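Long-range contacts in protein YiiM (Escherichia coli, PDB 1O65), which is of uncharacterised function but carries a MOSC domain, and may bind molybdenum and act as an oxidoreductase: residues V8-V19 with S167-R177; L44-E52 with G63-H71. All blocks are in the same frame, centred on the assembly; numbering follows the deposited sequence.

Contact 1 and contact 2 both reach the large mixed sheet of the MOSC domain, but they close on it differently. Contact 1 is a true strand pairing: residues 8-19 and 167-177, far apart in sequence, join edge to edge by backbone hydrogen bonds, with waters bridging both ends and a buried carbon-rich side. Contact 2 has no direct hydrogen bond; the hairpin of residues 44-52 meets 63-71 through leucine methyls inside and water bridges where the backbones part. Each is partly buried, with Val-17, Leu-172, Leu-46 and Leu-69 inside and Arg-14 and Glu-48 at the surface. Their centres lie about 17 Å apart, yet they touch: Leu-172 packs on His-71, and Val-19 on Leu-51.

Contact 1 of 2, residues V8-V19 with S167-R177; sequences VEREQMRYPVDV and SADAPLELVSR
An antiparallel pairing of strands 14-21 and 172-176 in the mixed sheet of the MOSC domain joins Tyr-15 and Leu-172 as a hydrogen-bonded pair. Tyr-15 N gives to Leu-172 O at 2.8 Å, and Leu-172 N returns a bond to Tyr-15 O at 2.9 Å. Leu-174 N adds a bond to Met-13 O at 3.2 Å. At the neighbouring non-hydrogen-bonded pair, Arg-14 and Glu-173 run alongside each other, CG to CG at 3.8 Å; the Glu-173 carboxylate makes its salt bridge with Arg-117. Val-17 crosses Leu-172 at about a right angle and also meets Trp-118. Farther on, Glu-9, its CG anti to the carbonyl carbon (chi1 -68°) and its chain extended beyond, brings OE2 to Arg-177 N at 2.7 Å, using the anti lone pair. Val-8 CG2 sits 3.5 Å above the guanidinium plane of Arg-177, toward its rim, while Arg-177 NE makes a salt bridge with Asp-114. One water accepts from Met-13 N and lies within hydrogen-bonding distance of Leu-174 O (2.7 Å) and Val-8 O; at the other end another accepts from Val-17 N near Ala-168 O. Waters thus extend both ends of the short ladder, and Val-8 packing joins the carboxylate link around Glu-9.

Contact 2 of 2, residues L44-E52 with G63-H71; sequences LMLTELGLE and GGPDRALCH
Leu-69 spreads its two methyls between Leu-46 and Leu-51, the tight part of this contact. With CG anti to the carbonyl carbon (chi1 -72°), its fork swings toward the hairpin: CD1 meets Leu-46 CD2 tip to tip at 3.7 Å, whereas CD2 lies 3.6 Å from Leu-51 CD1, the two side chains crossing at about a right angle. Next to this cluster the chains close up: Ala-68 CB lies 3.3 Å from Glu-48 O, and the backbones meet where Gly-50 CA comes equally close to Ala-68 O, an approach possible because glycine bears no side chain there. Here a water accepts from Leu-51 N while giving to Ala-68 O at 2.8 Å. The solvent side is looser. Leu-49 CD2 rests 4.1 Å from Pro-65 CD, and the Glu-48 chain runs alongside the proline ring. No direct hydrogen bond crosses; instead one water gives to both Glu-48 O and Pro-65 O. The type I turn from Thr-47 to Gly-50 closes the hairpin, whose strand 43-47 also pairs with strand 164-167. Ala-68 and Leu-69 form a classic bulge against Tyr-158 of strand 156-160, and Ile-123 of strand 121-128 touches both Leu-46 and Leu-69.

Contact 1 of 2, residues V8-V19 with S167-R177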
# COMPACT_ATOMS: atom_id res chain seq x y z
N VAL A 8 3.62 2.34 21.06
CA VAL A 8 2.43 2.43 20.26
C VAL A 8 1.66 1.09 20.31
O VAL A 8 0.44 1.06 20.16
CB VAL A 8 2.60 2.75 18.76
CG1 VAL A 8 2.86 4.22 18.51
CG2 VAL A 8 3.65 1.88 18.10
N GLU A 9 2.40 -0.01 20.50
CA GLU A 9 1.78 -1.32 20.57
C GLU A 9 0.71 -1.36 21.66
O GLU A 9 -0.35 -1.97 21.48
CB GLU A 9 2.82 -2.43 20.80
CG GLU A 9 3.74 -2.61 19.60
CD GLU A 9 4.67 -3.80 19.74
OE1 GLU A 9 4.96 -4.19 20.89
OE2 GLU A 9 5.12 -4.36 18.72
N ARG A 10 0.98 -0.65 22.76
CA ARG A 10 0.05 -0.63 23.88
C ARG A 10 -1.01 0.43 23.88
O ARG A 10 -1.81 0.40 24.83
CB ARG A 10 0.90 -0.52 25.18
CG ARG A 10 1.73 -1.79 25.36
CD ARG A 10 2.28 -1.92 26.77
NE ARG A 10 2.12 -3.28 27.29
CZ ARG A 10 0.95 -3.82 27.64
NH1 ARG A 10 -0.19 -3.14 27.55
NH2 ARG A 10 0.92 -5.07 28.09
N GLU A 11 -1.12 1.33 22.92
CA GLU A 11 -2.11 2.40 22.91
C GLU A 11 -3.44 1.97 22.30
O GLU A 11 -4.35 2.79 22.11
CB GLU A 11 -1.59 3.59 22.10
CG GLU A 11 -0.54 4.48 22.70
CD GLU A 11 -0.99 5.23 23.94
OE1 GLU A 11 -1.68 6.26 23.81
OE2 GLU A 11 -0.63 4.77 25.05
N GLN A 12 -3.53 0.71 21.85
CA GLN A 12 -4.73 0.19 21.22
C GLN A 12 -5.17 1.05 20.05
O GLN A 12 -6.32 1.54 20.03
CB GLN A 12 -5.89 0.07 22.25
CG GLN A 12 -5.64 -1.06 23.22
CD GLN A 12 -6.81 -1.54 24.04
OE1 GLN A 12 -6.67 -2.61 24.66
NE2 GLN A 12 -7.93 -0.84 24.08
N MET A 13 -4.25 1.33 19.13
CA MET A 13 -4.64 2.11 17.95
C MET A 13 -5.69 1.32 17.15
O MET A 13 -5.45 0.20 16.72
CB MET A 13 -3.47 2.47 17.06
CG MET A 13 -2.43 3.39 17.65
SD MET A 13 -3.05 4.76 18.58
CE MET A 13 -3.97 5.74 17.40
N ARG A 14 -6.85 1.92 16.95
CA ARG A 14 -7.97 1.32 16.24
C ARG A 14 -8.43 2.20 15.10
O ARG A 14 -8.52 3.41 15.23
CB ARG A 14 -9.10 1.04 17.25
CG ARG A 14 -9.09 -0.40 17.69
CD ARG A 14 -9.06 -0.65 19.16
NE ARG A 14 -10.31 -0.38 19.82
CZ ARG A 14 -10.76 -0.86 20.97
NH1 ARG A 14 -10.08 -1.71 21.71
NH2 ARG A 14 -11.95 -0.45 21.38
N TYR A 15 -8.59 1.63 13.90
CA TYR A 15 -8.96 2.43 12.73
C TYR A 15 -10.13 1.83 11.98
O TYR A 15 -10.05 0.74 11.41
CB TYR A 15 -7.76 2.61 11.82
CG TYR A 15 -6.51 3.17 12.47
CD1 TYR A 15 -6.27 4.53 12.55
CD2 TYR A 15 -5.57 2.32 13.05
CE1 TYR A 15 -5.13 5.05 13.15
CE2 TYR A 15 -4.43 2.81 13.65
CZ TYR A 15 -4.22 4.18 13.69
OH TYR A 15 -3.06 4.63 14.29
N PRO A 16 -11.27 2.53 12.06
CA PRO A 16 -12.47 2.10 11.34
C PRO A 16 -12.13 1.95 9.87
O PRO A 16 -11.37 2.77 9.32
CB PRO A 16 -13.46 3.20 11.61
CG PRO A 16 -13.08 3.77 12.92
CD PRO A 16 -11.62 3.45 13.17
N VAL A 17 -12.66 0.92 9.20
CA VAL A 17 -12.27 0.76 7.81
C VAL A 17 -13.37 0.41 6.86
O VAL A 17 -14.23 -0.42 7.16
CB VAL A 17 -11.11 -0.28 7.76
CG1 VAL A 17 -11.61 -1.68 8.05
CG2 VAL A 17 -10.39 -0.21 6.43
N ASP A 18 -13.40 1.06 5.70
CA ASP A 18 -14.34 0.75 4.62
C ASP A 18 -13.64 -0.25 3.70
O ASP A 18 -12.44 -0.07 3.41
CB ASP A 18 -14.68 2.03 3.86
CG ASP A 18 -15.56 2.96 4.69
OD1 ASP A 18 -16.33 2.43 5.53
OD2 ASP A 18 -15.50 4.18 4.51
N VAL A 19 -14.35 -1.26 3.26
CA VAL A 19 -13.88 -2.37 2.47
C VAL A 19 -14.46 -2.38 1.07
O VAL A 19 -15.66 -2.16 0.88
CB VAL A 19 -14.33 -3.71 3.14
CG1 VAL A 19 -13.68 -4.90 2.43
CG2 VAL A 19 -14.05 -3.72 4.62
N SER A 167 -14.54 -7.73 8.43
CA SER A 167 -15.71 -7.01 7.98
C SER A 167 -15.50 -5.51 8.10
O SER A 167 -14.61 -5.00 8.76
CB SER A 167 -16.97 -7.46 8.73
OG SER A 167 -17.11 -6.80 9.98
N ALA A 168 -16.43 -4.77 7.50
CA ALA A 168 -16.44 -3.31 7.51
C ALA A 168 -16.69 -2.83 8.93
O ALA A 168 -16.34 -1.70 9.27
CB ALA A 168 -17.52 -2.78 6.58
N ASP A 169 -17.26 -3.70 9.75
CA ASP A 169 -17.55 -3.41 11.14
C ASP A 169 -16.35 -3.56 12.05
O ASP A 169 -16.31 -2.83 13.04
CB ASP A 169 -18.72 -4.28 11.65
CG ASP A 169 -19.98 -3.76 10.97
OD1 ASP A 169 -20.16 -2.52 11.02
OD2 ASP A 169 -20.70 -4.57 10.36
N ALA A 170 -15.47 -4.51 11.79
CA ALA A 170 -14.27 -4.67 12.61
C ALA A 170 -13.19 -3.67 12.18
O ALA A 170 -12.81 -3.62 11.01
CB ALA A 170 -13.72 -6.08 12.44
N PRO A 171 -12.64 -2.93 13.13
CA PRO A 171 -11.58 -1.99 12.88
C PRO A 171 -10.20 -2.62 12.76
O PRO A 171 -9.98 -3.74 13.21
CB PRO A 171 -11.58 -1.13 14.16
CG PRO A 171 -12.02 -2.07 15.23
CD PRO A 171 -13.04 -2.97 14.56
N LEU A 172 -9.29 -1.93 12.07
CA LEU A 172 -7.90 -2.39 12.02
C LEU A 172 -7.25 -2.06 13.37
O LEU A 172 -7.39 -0.94 13.85
CB LEU A 172 -7.07 -1.67 10.94
CG LEU A 172 -7.63 -1.71 9.53
CD1 LEU A 172 -6.71 -0.94 8.58
CD2 LEU A 172 -7.81 -3.15 9.06
N GLU A 173 -6.62 -3.04 13.99
CA GLU A 173 -5.99 -2.82 15.29
C GLU A 173 -4.49 -3.11 15.19
O GLU A 173 -4.07 -4.25 14.97
CB GLU A 173 -6.60 -3.71 16.37
CG GLU A 173 -8.12 -3.81 16.39
CD GLU A 173 -8.61 -5.05 17.12
OE1 GLU A 173 -8.52 -5.07 18.36
OE2 GLU A 173 -9.04 -6.04 16.48
N LEU A 174 -3.69 -2.08 15.42
CA LEU A 174 -2.24 -2.29 15.36
C LEU A 174 -1.81 -3.13 16.55
O LEU A 174 -2.05 -2.74 17.69
CB LEU A 174 -1.53 -0.94 15.28
CG LEU A 174 0.01 -1.05 15.34
CD1 LEU A 174 0.56 -1.43 13.97
CD2 LEU A 174 0.62 0.24 15.88
N VAL A 175 -1.11 -4.23 16.31
CA VAL A 175 -0.70 -5.11 17.41
C VAL A 175 0.79 -5.23 17.54
O VAL A 175 1.30 -5.39 18.66
CB VAL A 175 -1.40 -6.48 17.35
CG1 VAL A 175 -1.37 -7.09 15.95
CG2 VAL A 175 -0.73 -7.45 18.31
N SER A 176 1.54 -5.20 16.42
CA SER A 176 3.00 -5.24 16.52
C SER A 176 3.67 -4.23 15.60
O SER A 176 3.30 -4.05 14.43
CB SER A 176 3.55 -6.64 16.25
OG SER A 176 3.06 -7.61 17.18
N ARG A 177 4.65 -3.51 16.15
CA ARG A 177 5.48 -2.57 15.42
C ARG A 177 6.87 -3.21 15.40
O ARG A 177 7.46 -3.25 16.47
CB ARG A 177 5.58 -1.16 15.97
CG ARG A 177 6.64 -0.37 15.16
CD ARG A 177 6.13 1.01 14.83
NE ARG A 177 4.82 1.07 14.24
CZ ARG A 177 4.02 2.13 14.28
NH1 ARG A 177 4.48 3.19 14.91
NH2 ARG A 177 2.84 2.12 13.70
O HOH W 1 -1.90 -0.40 19.09
O HOH W 2 0.03 -5.14 20.90
O HOH W 3 -14.06 -1.12 10.42

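Contact 2 of 2, residues L44-E52 with G63-H71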
# COMPACT_ATOMS: atom_id res chain seq x y z
N LEU A 44 -16.87 -11.04 5.35
CA LEU A 44 -16.31 -11.88 4.32
C LEU A 44 -14.97 -12.47 4.77
O LEU A 44 -14.25 -11.98 5.65
CB LEU A 44 -16.19 -11.20 2.97
CG LEU A 44 -15.24 -10.03 2.78
CD1 LEU A 44 -15.44 -9.39 1.41
CD2 LEU A 44 -15.38 -8.97 3.87
N MET A 45 -14.63 -13.58 4.15
CA MET A 45 -13.44 -14.34 4.39
C MET A 45 -12.21 -13.70 3.74
O MET A 45 -12.23 -13.28 2.58
CB MET A 45 -13.67 -15.76 3.86
CG MET A 45 -12.57 -16.74 4.22
SD MET A 45 -12.30 -16.91 6.00
CE MET A 45 -10.61 -17.53 5.94
N LEU A 46 -11.18 -13.48 4.55
CA LEU A 46 -9.93 -12.95 4.00
C LEU A 46 -8.97 -14.14 3.88
O LEU A 46 -8.61 -14.74 4.91
CB LEU A 46 -9.33 -11.83 4.84
CG LEU A 46 -7.87 -11.46 4.57
CD1 LEU A 46 -7.59 -11.12 3.11
CD2 LEU A 46 -7.42 -10.30 5.46
N THR A 47 -8.63 -14.52 2.65
CA THR A 47 -7.73 -15.66 2.45
C THR A 47 -6.32 -15.19 2.17
O THR A 47 -6.08 -14.00 2.00
CB THR A 47 -8.22 -16.58 1.31
OG1 THR A 47 -7.41 -17.78 1.34
CG2 THR A 47 -8.06 -15.97 -0.06
N GLU A 48 -5.36 -16.09 2.04
CA GLU A 48 -3.98 -15.77 1.76
C GLU A 48 -3.80 -14.75 0.64
O GLU A 48 -2.99 -13.85 0.72
CB GLU A 48 -3.25 -17.05 1.30
CG GLU A 48 -1.82 -16.78 0.82
CD GLU A 48 -1.05 -18.04 0.51
OE1 GLU A 48 -1.32 -18.67 -0.54
OE2 GLU A 48 -0.14 -18.42 1.28
N LEU A 49 -4.51 -14.97 -0.46
CA LEU A 49 -4.41 -14.17 -1.66
C LEU A 49 -5.28 -12.94 -1.70
O LEU A 49 -5.15 -12.13 -2.61
CB LEU A 49 -4.75 -15.10 -2.86
CG LEU A 49 -3.74 -16.23 -3.09
CD1 LEU A 49 -4.15 -17.02 -4.34
CD2 LEU A 49 -2.34 -15.67 -3.24
N GLY A 50 -6.22 -12.77 -0.77
CA GLY A 50 -7.05 -11.57 -0.86
C GLY A 50 -8.45 -11.84 -0.35
O GLY A 50 -8.71 -12.92 0.20
N LEU A 51 -9.30 -10.85 -0.45
CA LEU A 51 -10.68 -10.93 0.01
C LEU A 51 -11.57 -11.72 -0.93
O LEU A 51 -11.59 -11.49 -2.15
CB LEU A 51 -11.26 -9.51 0.19
CG LEU A 51 -10.83 -8.84 1.52
CD1 LEU A 51 -11.04 -7.34 1.46
CD2 LEU A 51 -11.61 -9.41 2.69
N GLU A 52 -12.27 -12.72 -0.40
CA GLU A 52 -13.20 -13.49 -1.21
C GLU A 52 -14.04 -12.57 -2.10
O GLU A 52 -14.67 -11.63 -1.62
CB GLU A 52 -14.14 -14.29 -0.29
CG GLU A 52 -13.64 -15.69 -0.01
CD GLU A 52 -13.44 -16.48 -1.28
OE1 GLU A 52 -14.26 -16.33 -2.22
OE2 GLU A 52 -12.48 -17.26 -1.37
N GLY A 63 4.38 -13.44 -6.34
CA GLY A 63 4.38 -12.50 -5.22
C GLY A 63 2.97 -12.13 -4.77
O GLY A 63 2.79 -11.26 -3.93
N GLY A 64 1.98 -12.90 -5.20
CA GLY A 64 0.59 -12.73 -4.89
C GLY A 64 0.25 -12.61 -3.42
O GLY A 64 -0.53 -11.76 -2.99
N PRO A 65 0.81 -13.49 -2.60
CA PRO A 65 0.60 -13.43 -1.16
C PRO A 65 1.02 -12.08 -0.61
O PRO A 65 0.32 -11.53 0.26
CB PRO A 65 1.42 -14.59 -0.62
CG PRO A 65 1.55 -15.54 -1.77
CD PRO A 65 1.58 -14.68 -3.00
N ASP A 66 2.07 -11.44 -1.12
CA ASP A 66 2.51 -10.13 -0.68
C ASP A 66 1.61 -8.98 -1.12
O ASP A 66 1.92 -7.84 -0.77
CB ASP A 66 3.92 -9.83 -1.23
CG ASP A 66 4.96 -10.70 -0.56
OD1 ASP A 66 4.79 -11.07 0.62
OD2 ASP A 66 5.97 -11.03 -1.22
N ARG A 67 0.59 -9.20 -1.94
CA ARG A 67 -0.25 -8.08 -2.37
C ARG A 67 -1.72 -8.46 -2.29
O ARG A 67 -2.54 -8.11 -3.12
CB ARG A 67 0.14 -7.59 -3.76
CG ARG A 67 0.34 -8.65 -4.81
CD ARG A 67 0.99 -8.06 -6.08
NE ARG A 67 1.62 -9.16 -6.85
CZ ARG A 67 0.91 -10.06 -7.52
NH1 ARG A 67 -0.42 -10.00 -7.54
NH2 ARG A 67 1.52 -11.04 -8.17
N ALA A 68 -2.05 -9.19 -1.22
CA ALA A 68 -3.41 -9.64 -0.97
C ALA A 68 -4.37 -8.49 -0.75
O ALA A 68 -5.54 -8.61 -1.14
CB ALA A 68 -3.37 -10.58 0.24
N LEU A 69 -3.94 -7.40 -0.12
CA LEU A 69 -4.75 -6.25 0.20
C LEU A 69 -4.06 -4.91 -0.09
O LEU A 69 -2.91 -4.70 0.28
CB LEU A 69 -5.12 -6.23 1.69
CG LEU A 69 -6.12 -7.23 2.23
CD1 LEU A 69 -5.92 -7.44 3.72
CD2 LEU A 69 -7.56 -6.80 1.96
N CYS A 70 -4.81 -3.98 -0.65
CA CYS A 70 -4.30 -2.66 -1.01
C CYS A 70 -4.96 -1.60 -0.13
O CYS A 70 -6.19 -1.62 -0.01
CB CYS A 70 -4.62 -2.37 -2.49
SG CYS A 70 -4.17 -0.67 -3.01
N HIS A 71 -4.20 -0.69 0.43
CA HIS A 71 -4.75 0.34 1.31
C HIS A 71 -4.54 1.73 0.73
O HIS A 71 -3.43 2.02 0.28
CB HIS A 71 -3.97 0.30 2.66
CG HIS A 71 -4.68 0.98 3.78
ND1 HIS A 71 -5.03 0.32 4.95
CD2 HIS A 71 -5.17 2.24 3.89
CE1 HIS A 71 -5.69 1.16 5.74
NE2 HIS A 71 -5.79 2.32 5.12
O HOH W 4 -0.90 -13.13 1.94
O HOH W 5 -8.27 -8.27 -1.78